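Local coordinates for galectin (PDB 3WUC), which probably binds beta-galactosides such as lactose, as galectins generally do, through a glycan site on one sheet of its beta-sandwich, at residues C48-R53 against I100-P105; F82-K85 against E89-L92. All coordinates share one frame; numbering follows the deposited sequence.

Interaction 1 of 2, residues C48-R53 against I100-P105; sequences CHCNPR and ITVHLP. With GAL (beta-D-galactopyranose), chain D; GLC (alpha-D-glucopyranose), chain C.
The thiols of C48 and C50 meet V102 one branch each: C48 SG lies 4.2 Å from V102 CG2, and C50 SG faces CG1 of the same valine at a like distance. Two residues apart on the strand, the cysteines face the same side, and with each SG anti to its backbone N (chi1 -175° and 177°) the fork of V102 lies across both sulfurs. Beside this pair C48 CB meets I100 CD1 at 4.3 Å. No hydrogen bond joins the two strands; the contact is apolar and buried, with F112 touching C48, F94 touching V102 and L65 touching C50.

H49, N51 and R53 alternate with the cysteines and turn their side chains to the other side of strand 48-53, where the sugars sit. H49 NE2 bonds GAL O4 at 2.8 Å near the plane of its ring, while ND1 is held by D38. R53 reaches out with an extended chain; its NH2 bonds GAL O4 at 2.9 Å and its NH1 donates to GLC O3 at 2.6 Å. N51 lines the site itself and also braces R53: its OD1 accepts from R53 NE at 2.8 Å and, less straight, from R53 NH2, both in the guanidinium plane, which fixes the rotation of that group. D59 forms a salt bridge with R53 NH1, and F35 O receives N51 ND2, fixing the amide in turn.

The strand axes run 10.2 Å apart at 21°, face to face as in a two-sheet sandwich. The His-Asn-Arg row on alternate residues of one strand is the signature of the galectin carbohydrate-recognition domain, here with its reverse side packed on the opposite sheet.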
ATOM      1  N   CYS B  48     -22.807   7.941   5.279  1.00 12.62           N
ATOM      2  CA  CYS B  48     -22.889   6.848   4.338  1.00 14.66           C
ATOM      3  C   CYS B  48     -22.719   5.523   5.033  1.00 14.18           C
ATOM      4  O   CYS B  48     -21.657   5.235   5.568  1.00 14.73           O
ATOM      5  CB  CYS B  48     -21.839   7.052   3.241  1.00 15.87           C
ATOM      6  SG  CYS B  48     -21.987   5.774   1.920  1.00 18.38           S
ATOM      7  N   HIS B  49     -23.776   4.725   5.057  1.00 12.31           N
ATOM      8  CA  HIS B  49     -23.758   3.324   5.456  1.00 12.52           C
ATOM      9  C   HIS B  49     -23.806   2.504   4.189  1.00 13.35           C
ATOM     10  O   HIS B  49     -24.759   2.642   3.460  1.00 14.36           O
ATOM     11  CB  HIS B  49     -25.010   3.050   6.299  1.00 14.50           C
ATOM     12  CG  HIS B  49     -25.376   1.606   6.533  1.00 13.49           C
ATOM     13  ND1 HIS B  49     -24.697   0.744   7.368  1.00 14.63           N
ATOM     14  CD2 HIS B  49     -26.461   0.888   6.131  1.00 14.38           C
ATOM     15  CE1 HIS B  49     -25.313  -0.409   7.454  1.00 14.07           C
ATOM     16  NE2 HIS B  49     -26.400  -0.341   6.722  1.00 14.79           N
ATOM     17  N   CYS B  50     -22.728   1.780   3.861  1.00 12.81           N
ATOM     18  CA  CYS B  50     -22.599   1.010   2.599  1.00 12.90           C
ATOM     19  C   CYS B  50     -22.659  -0.435   3.012  1.00 12.70           C
ATOM     20  O   CYS B  50     -21.767  -0.960   3.635  1.00 13.63           O
ATOM     21  CB  CYS B  50     -21.260   1.350   1.969  1.00 12.77           C
ATOM     22  SG  CYS B  50     -20.959   0.415   0.470  1.00 17.34           S
ATOM     23  N   ASN B  51     -23.778  -1.085   2.646  1.00 13.13           N
ATOM     24  CA  ASN B  51     -24.137  -2.333   3.160  1.00 12.99           C
ATOM     25  C   ASN B  51     -24.425  -3.410   2.071  1.00 13.27           C
ATOM     26  O   ASN B  51     -25.569  -3.713   1.746  1.00 13.88           O
ATOM     27  CB  ASN B  51     -25.337  -2.180   4.095  1.00 13.94           C
ATOM     28  CG  ASN B  51     -25.722  -3.449   4.890  1.00 15.08           C
ATOM     29  OD1 ASN B  51     -26.971  -3.598   5.159  1.00 16.62           O
ATOM     30  ND2 ASN B  51     -24.798  -4.350   5.241  1.00 16.39           N
ATOM     31  N   PRO B  52     -23.378  -3.979   1.488  1.00 14.18           N
ATOM     32  CA  PRO B  52     -23.674  -5.079   0.589  1.00 15.30           C
ATOM     33  C   PRO B  52     -24.290  -6.272   1.314  1.00 14.79           C
ATOM     34  O   PRO B  52     -23.831  -6.714   2.334  1.00 13.04           O
ATOM     35  CB  PRO B  52     -22.293  -5.406  -0.005  1.00 14.93           C
ATOM     36  CG  PRO B  52     -21.410  -4.179   0.202  1.00 14.78           C
ATOM     37  CD  PRO B  52     -21.950  -3.684   1.555  1.00 13.90           C
ATOM     38  N   ARG B  53     -25.442  -6.753   0.769  1.00 14.39           N
ATOM     39  CA  ARG B  53     -26.227  -7.840   1.326  1.00 15.46           C
ATOM     40  C   ARG B  53     -26.218  -9.032   0.390  1.00 16.70           C
ATOM     41  O   ARG B  53     -26.725  -8.936  -0.744  1.00 16.87           O
ATOM     42  CB  ARG B  53     -27.660  -7.441   1.488  1.00 15.26           C
ATOM     43  CG  ARG B  53     -27.749  -6.325   2.582  1.00 15.67           C
ATOM     44  CD  ARG B  53     -29.097  -5.588   2.599  1.00 15.37           C
ATOM     45  NE  ARG B  53     -29.148  -4.646   3.733  1.00 18.01           N
ATOM     46  CZ  ARG B  53     -30.281  -4.170   4.288  1.00 18.81           C
ATOM     47  NH1 ARG B  53     -31.490  -4.485   3.757  1.00 17.41           N
ATOM     48  NH2 ARG B  53     -30.197  -3.371   5.309  1.00 18.01           N
ATOM     49  N   ILE B 100     -21.016  12.195  -2.250  1.00 16.01           N
ATOM     50  CA  ILE B 100     -20.055  11.098  -2.013  1.00 16.71           C
ATOM     51  C   ILE B 100     -20.054  10.221  -3.219  1.00 18.99           C
ATOM     52  O   ILE B 100     -21.109   9.987  -3.849  1.00 20.28           O
ATOM     53  CB  ILE B 100     -20.374  10.370  -0.708  1.00 17.24           C
ATOM     54  CG1 ILE B 100     -20.174  11.383   0.423  1.00 19.03           C
ATOM     55  CG2 ILE B 100     -19.524   9.088  -0.508  1.00 17.01           C
ATOM     56  CD1 ILE B 100     -20.679  10.906   1.773  1.00 19.52           C
ATOM     57  N   THR B 101     -18.860   9.743  -3.621  1.00 15.01           N
ATOM     58  CA  THR B 101     -18.767   8.731  -4.620  1.00 15.92           C
ATOM     59  C   THR B 101     -18.252   7.416  -3.972  1.00 15.34           C
ATOM     60  O   THR B 101     -17.143   7.426  -3.430  1.00 16.28           O
ATOM     61  CB  THR B 101     -17.873   9.111  -5.823  1.00 17.20           C
ATOM     62  OG1 THR B 101     -18.380  10.321  -6.456  1.00 21.63           O
ATOM     63  CG2 THR B 101     -17.910   7.993  -6.822  1.00 19.75           C
ATOM     64  N   VAL B 102     -19.030   6.354  -4.026  1.00 14.32           N
ATOM     65  CA  VAL B 102     -18.616   5.015  -3.574  1.00 13.92           C
ATOM     66  C   VAL B 102     -18.033   4.281  -4.816  1.00 14.47           C
ATOM     67  O   VAL B 102     -18.796   4.006  -5.773  1.00 14.59           O
ATOM     68  CB  VAL B 102     -19.714   4.152  -2.959  1.00 15.62           C
ATOM     69  CG1 VAL B 102     -19.174   2.875  -2.402  1.00 18.68           C
ATOM     70  CG2 VAL B 102     -20.515   5.024  -1.918  1.00 16.38           C
ATOM     71  N   HIS B 103     -16.712   4.086  -4.841  1.00 12.97           N
ATOM     72  CA  HIS B 103     -16.028   3.322  -5.892  1.00 13.80           C
ATOM     73  C   HIS B 103     -16.044   1.862  -5.545  1.00 13.43           C
ATOM     74  O   HIS B 103     -15.384   1.387  -4.603  1.00 13.41           O
ATOM     75  CB  HIS B 103     -14.588   3.751  -6.063  1.00 15.82           C
ATOM     76  CG  HIS B 103     -14.423   5.138  -6.551  1.00 18.29           C
ATOM     77  ND1 HIS B 103     -14.355   5.446  -7.902  1.00 23.79           N
ATOM     78  CD2 HIS B 103     -14.443   6.329  -5.901  1.00 21.09           C
ATOM     79  CE1 HIS B 103     -14.216   6.753  -8.049  1.00 23.04           C
ATOM     80  NE2 HIS B 103     -14.257   7.313  -6.851  1.00 22.21           N
ATOM     81  N   LEU B 104     -16.800   1.090  -6.291  1.00 12.52           N
ATOM     82  CA  LEU B 104     -16.863  -0.303  -6.146  1.00 11.90           C
ATOM     83  C   LEU B 104     -15.619  -0.998  -6.815  1.00 13.32           C
ATOM     84  O   LEU B 104     -15.101  -0.398  -7.799  1.00 13.47           O
ATOM     85  CB  LEU B 104     -18.154  -0.843  -6.779  1.00 13.91           C
ATOM     86  CG  LEU B 104     -19.513  -0.247  -6.290  1.00 13.60           C
ATOM     87  CD1 LEU B 104     -20.642  -0.838  -6.981  1.00 14.23           C
ATOM     88  CD2 LEU B 104     -19.589  -0.465  -4.770  1.00 15.38           C
ATOM     89  N   PRO B 105     -15.295  -2.228  -6.381  1.00 13.98           N
ATOM     90  CA  PRO B 105     -14.020  -2.843  -6.883  1.00 14.72           C
ATOM     91  C   PRO B 105     -14.151  -3.330  -8.312  1.00 15.54           C
ATOM     92  O   PRO B 105     -13.089  -3.620  -8.903  1.00 17.53           O
ATOM     93  CB  PRO B 105     -13.675  -3.963  -5.893  1.00 15.59           C
ATOM     94  CG  PRO B 105     -15.032  -4.266  -5.281  1.00 15.69           C
ATOM     95  CD  PRO B 105     -15.826  -2.988  -5.246  1.00 13.83           C
TER
HETATM   96  C1  GAL D   2     -31.892  -2.191   8.462  1.00 19.27           C
HETATM   97  C2  GAL D   2     -30.768  -2.984   9.074  1.00 20.31           C
HETATM   98  C3  GAL D   2     -29.635  -2.073   9.487  1.00 17.04           C
HETATM   99  C4  GAL D   2     -29.244  -1.191   8.307  1.00 15.41           C
HETATM  100  C5  GAL D   2     -30.511  -0.481   7.779  1.00 16.25           C
HETATM  101  C6  GAL D   2     -30.161   0.376   6.580  1.00 16.12           C
HETATM  102  O2  GAL D   2     -31.307  -3.594  10.275  1.00 25.68           O
HETATM  103  O3  GAL D   2     -28.585  -2.794  10.072  1.00 19.01           O
HETATM  104  O4  GAL D   2     -28.562  -1.977   7.296  1.00 16.03           O
HETATM  105  O5  GAL D   2     -31.433  -1.472   7.355  1.00 17.42           O
HETATM  106  O6  GAL D   2     -31.301   0.988   5.999  1.00 17.86           O
HETATM  107  C1  GLC C   1     -36.708  -3.199   6.437  1.00 30.61           C
HETATM  108  C2  GLC C   1     -35.583  -3.070   5.397  1.00 24.88           C
HETATM  109  C3  GLC C   1     -34.272  -3.422   6.110  1.00 21.75           C
HETATM  110  C4  GLC C   1     -34.000  -2.649   7.406  1.00 22.97           C
HETATM  111  C5  GLC C   1     -35.222  -2.754   8.332  1.00 27.99           C
HETATM  112  C6  GLC C   1     -35.070  -1.804   9.527  1.00 28.64           C
HETATM  113  O1  GLC C   1     -36.736  -4.569   6.746  1.00 36.36           O
HETATM  114  O2  GLC C   1     -35.802  -3.979   4.339  1.00 26.69           O
HETATM  115  O3  GLC C   1     -33.226  -3.079   5.171  1.00 20.15           O
HETATM  116  O4  GLC C   1     -32.815  -3.188   8.039  1.00 21.17           O
HETATM  117  O5  GLC C   1     -36.430  -2.431   7.597  1.00 29.82           O
HETATM  118  O6  GLC C   1     -34.815  -0.376   9.343  1.00 32.73           O

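Interaction 2 of 2, residues F82-K85 against E89-L92; sequences FPFK and ETML
Residues 82-85 run as irregular chain past the start of strand 89-96, with F84 and T90 nearest at 6.9 Å between CA atoms and no direct hydrogen bond between the segments; P83 is the centre of an inverse gamma turn. The F84 ring is the main side chain here. With CG anti to its carbonyl carbon (chi1 -51°), the ring's CD1-CE1-CZ side comes up to the strand edge-on. T90 OG1 lies near the ring plane, 3.4 Å from F84 CD1, and farther along the same edge L92 CD2 approaches F84 CZ at 4.1 Å, the leucine side chain running at about a right angle to the phenylalanine. P83 CG rests over one face of the F84 ring, toward its rim, and F35 meets the same ring edge-to-face.

Two waters bridge the polar groups. Water 1 is hydrogen-bonded to P83 O at 2.7 Å and T90 OG1 at 2.8 Å. That hydroxyl stands anti to its backbone N (chi1 -169°), a setting that lets one oxygen serve both the water and the ring edge. Water 2 accepts from K85 N at 3.0 Å and is hydrogen-bonded to E89 O at the same length, linking the two backbones directly, K85 to E89. P83 also packs on D106, and K85 on G107, of the second subunit.

Polar groups of the two segments are therefore joined through water, whereas direct contact falls to the phenylalanine edge: the loop is held to the strand by an aromatic anchor and bridging waters instead of sheet pairing.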
ATOM      1  N   PHE B  82     -22.964  -6.144  -7.811  1.00 18.66           N
ATOM      2  CA  PHE B  82     -22.595  -6.873  -6.572  1.00 16.62           C
ATOM      3  C   PHE B  82     -21.278  -7.639  -6.671  1.00 16.01           C
ATOM      4  O   PHE B  82     -21.253  -8.855  -6.694  1.00 17.79           O
ATOM      5  CB  PHE B  82     -23.715  -7.742  -6.090  1.00 17.70           C
ATOM      6  CG  PHE B  82     -23.544  -8.175  -4.669  1.00 17.12           C
ATOM      7  CD1 PHE B  82     -24.006  -7.311  -3.681  1.00 19.20           C
ATOM      8  CD2 PHE B  82     -23.074  -9.384  -4.327  1.00 17.73           C
ATOM      9  CE1 PHE B  82     -23.898  -7.692  -2.363  1.00 18.30           C
ATOM     10  CE2 PHE B  82     -22.956  -9.793  -2.991  1.00 18.29           C
ATOM     11  CZ  PHE B  82     -23.338  -8.910  -2.000  1.00 15.53           C
ATOM     12  N   PRO B  83     -20.173  -6.847  -6.748  1.00 14.87           N
ATOM     13  CA  PRO B  83     -18.833  -7.481  -6.963  1.00 15.52           C
ATOM     14  C   PRO B  83     -18.158  -7.924  -5.685  1.00 14.08           C
ATOM     15  O   PRO B  83     -17.113  -7.424  -5.329  1.00 15.34           O
ATOM     16  CB  PRO B  83     -18.050  -6.397  -7.630  1.00 14.50           C
ATOM     17  CG  PRO B  83     -18.618  -5.111  -6.953  1.00 14.60           C
ATOM     18  CD  PRO B  83     -20.102  -5.382  -6.892  1.00 15.42           C
ATOM     19  N   PHE B  84     -18.785  -8.894  -4.987  1.00 15.13           N
ATOM     20  CA  PHE B  84     -18.300  -9.369  -3.716  1.00 16.07           C
ATOM     21  C   PHE B  84     -18.538 -10.854  -3.527  1.00 16.52           C
ATOM     22  O   PHE B  84     -19.472 -11.400  -4.080  1.00 19.07           O
ATOM     23  CB  PHE B  84     -19.073  -8.689  -2.485  1.00 14.95           C
ATOM     24  CG  PHE B  84     -19.122  -7.217  -2.558  1.00 13.90           C
ATOM     25  CD1 PHE B  84     -17.984  -6.455  -2.230  1.00 14.25           C
ATOM     26  CD2 PHE B  84     -20.225  -6.534  -3.074  1.00 14.54           C
ATOM     27  CE1 PHE B  84     -18.045  -5.113  -2.349  1.00 14.84           C
ATOM     28  CE2 PHE B  84     -20.282  -5.160  -3.220  1.00 14.36           C
ATOM     29  CZ  PHE B  84     -19.149  -4.445  -2.865  1.00 14.63           C
ATOM     30  N   LYS B  85     -17.668 -11.466  -2.774  1.00 15.50           N
ATOM     31  CA  LYS B  85     -17.766 -12.876  -2.384  1.00 18.96           C
ATOM     32  C   LYS B  85     -17.419 -13.010  -0.919  1.00 19.14           C
ATOM     33  O   LYS B  85     -16.321 -12.571  -0.447  1.00 18.85           O
ATOM     34  CB  LYS B  85     -16.851 -13.723  -3.247  1.00 21.98           C
ATOM     35  CG  LYS B  85     -17.085 -15.216  -3.055  1.00 24.13           C
ATOM     36  CD  LYS B  85     -15.991 -16.042  -3.781  1.00 28.83           C
ATOM     37  CE  LYS B  85     -16.044 -17.524  -3.388  1.00 32.95           C
ATOM     38  NZ  LYS B  85     -17.246 -18.057  -4.077  1.00 34.07           N
ATOM     39  N   GLU B  89     -11.235 -11.115   0.094  1.00 17.79           N
ATOM     40  CA  GLU B  89     -10.859  -9.719   0.195  1.00 16.98           C
ATOM     41  C   GLU B  89     -11.693  -8.841  -0.717  1.00 16.59           C
ATOM     42  O   GLU B  89     -12.254  -9.256  -1.750  1.00 17.87           O
ATOM     43  CB  GLU B  89      -9.371  -9.485  -0.055  1.00 22.22           C
ATOM     44  CG  GLU B  89      -8.384 -10.401   0.647  1.00 27.65           C
ATOM     45  CD  GLU B  89      -6.941  -9.919   0.499  1.00 28.92           C
ATOM     46  OE1 GLU B  89      -6.660  -8.827  -0.130  1.00 35.06           O
ATOM     47  OE2 GLU B  89      -6.110 -10.598   1.141  1.00 36.19           O
ATOM     48  N   THR B  90     -11.862  -7.566  -0.310  1.00 16.80           N
ATOM     49  CA  THR B  90     -12.537  -6.607  -1.078  1.00 15.40           C
ATOM     50  C   THR B  90     -11.937  -5.237  -0.796  1.00 14.84           C
ATOM     51  O   THR B  90     -11.144  -5.083   0.132  1.00 15.65           O
ATOM     52  CB  THR B  90     -14.053  -6.597  -0.890  1.00 14.39           C
ATOM     53  OG1 THR B  90     -14.669  -5.794  -1.871  1.00 16.56           O
ATOM     54  CG2 THR B  90     -14.418  -5.956   0.470  1.00 17.23           C
ATOM     55  N   MET B  91     -12.214  -4.299  -1.623  1.00 14.66           N
ATOM     56  CA  MET B  91     -11.739  -2.903  -1.483  1.00 15.79           C
ATOM     57  C   MET B  91     -12.870  -1.959  -1.862  1.00 16.38           C
ATOM     58  O   MET B  91     -13.493  -2.110  -2.902  1.00 16.54           O
ATOM     59  CB  MET B  91     -10.516  -2.608  -2.355  1.00 17.42           C
ATOM     60  CG  MET B  91     -10.027  -1.224  -2.197  1.00 18.74           C
ATOM     61  SD  MET B  91      -8.432  -0.999  -3.023  1.00 27.16           S
ATOM     62  CE  MET B  91      -8.905  -1.221  -4.693  1.00 29.08           C
ATOM     63  N   LEU B  92     -13.159  -0.964  -0.992  1.00 15.02           N
ATOM     64  CA  LEU B  92     -14.102   0.091  -1.269  1.00 14.83           C
ATOM     65  C   LEU B  92     -13.420   1.428  -1.080  1.00 14.98           C
ATOM     66  O   LEU B  92     -12.673   1.584  -0.097  1.00 14.52           O
ATOM     67  CB  LEU B  92     -15.343  -0.029  -0.318  1.00 15.85           C
ATOM     68  CG  LEU B  92     -16.248  -1.276  -0.529  1.00 16.94           C
ATOM     69  CD1 LEU B  92     -17.228  -1.431   0.647  1.00 18.90           C
ATOM     70  CD2 LEU B  92     -17.055  -1.033  -1.775  1.00 17.47           C
TER
HETATM   71  O   HOH W   1     -14.819  -7.631  -3.997  1.00 14.56           O
HETATM   72  O   HOH W   2     -15.121  -9.915  -2.350  1.00 15.94           O

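The centres of the two contacts lie about 10 Å apart within one galectin domain. Along the chain, 48-53 comes first, then both segments of interaction 2, then 100-105, so the halves of interaction 1 bracket interaction 2. Strands 89-96 and 99-103 are consecutive and neighbours in the five-stranded sheet, while 48-53 belongs to the sheet opposite. The contacts touch directly: P105 CD packs on M91 O at 3.4 Å, and P52 CG on F84 CE2 at 3.7 Å. Interaction 1 joins the sheets near the middle of the sandwich behind the sugar site; interaction 2 lies nearer the periphery, where the 82-85 loop meets both sheets and the second subunit.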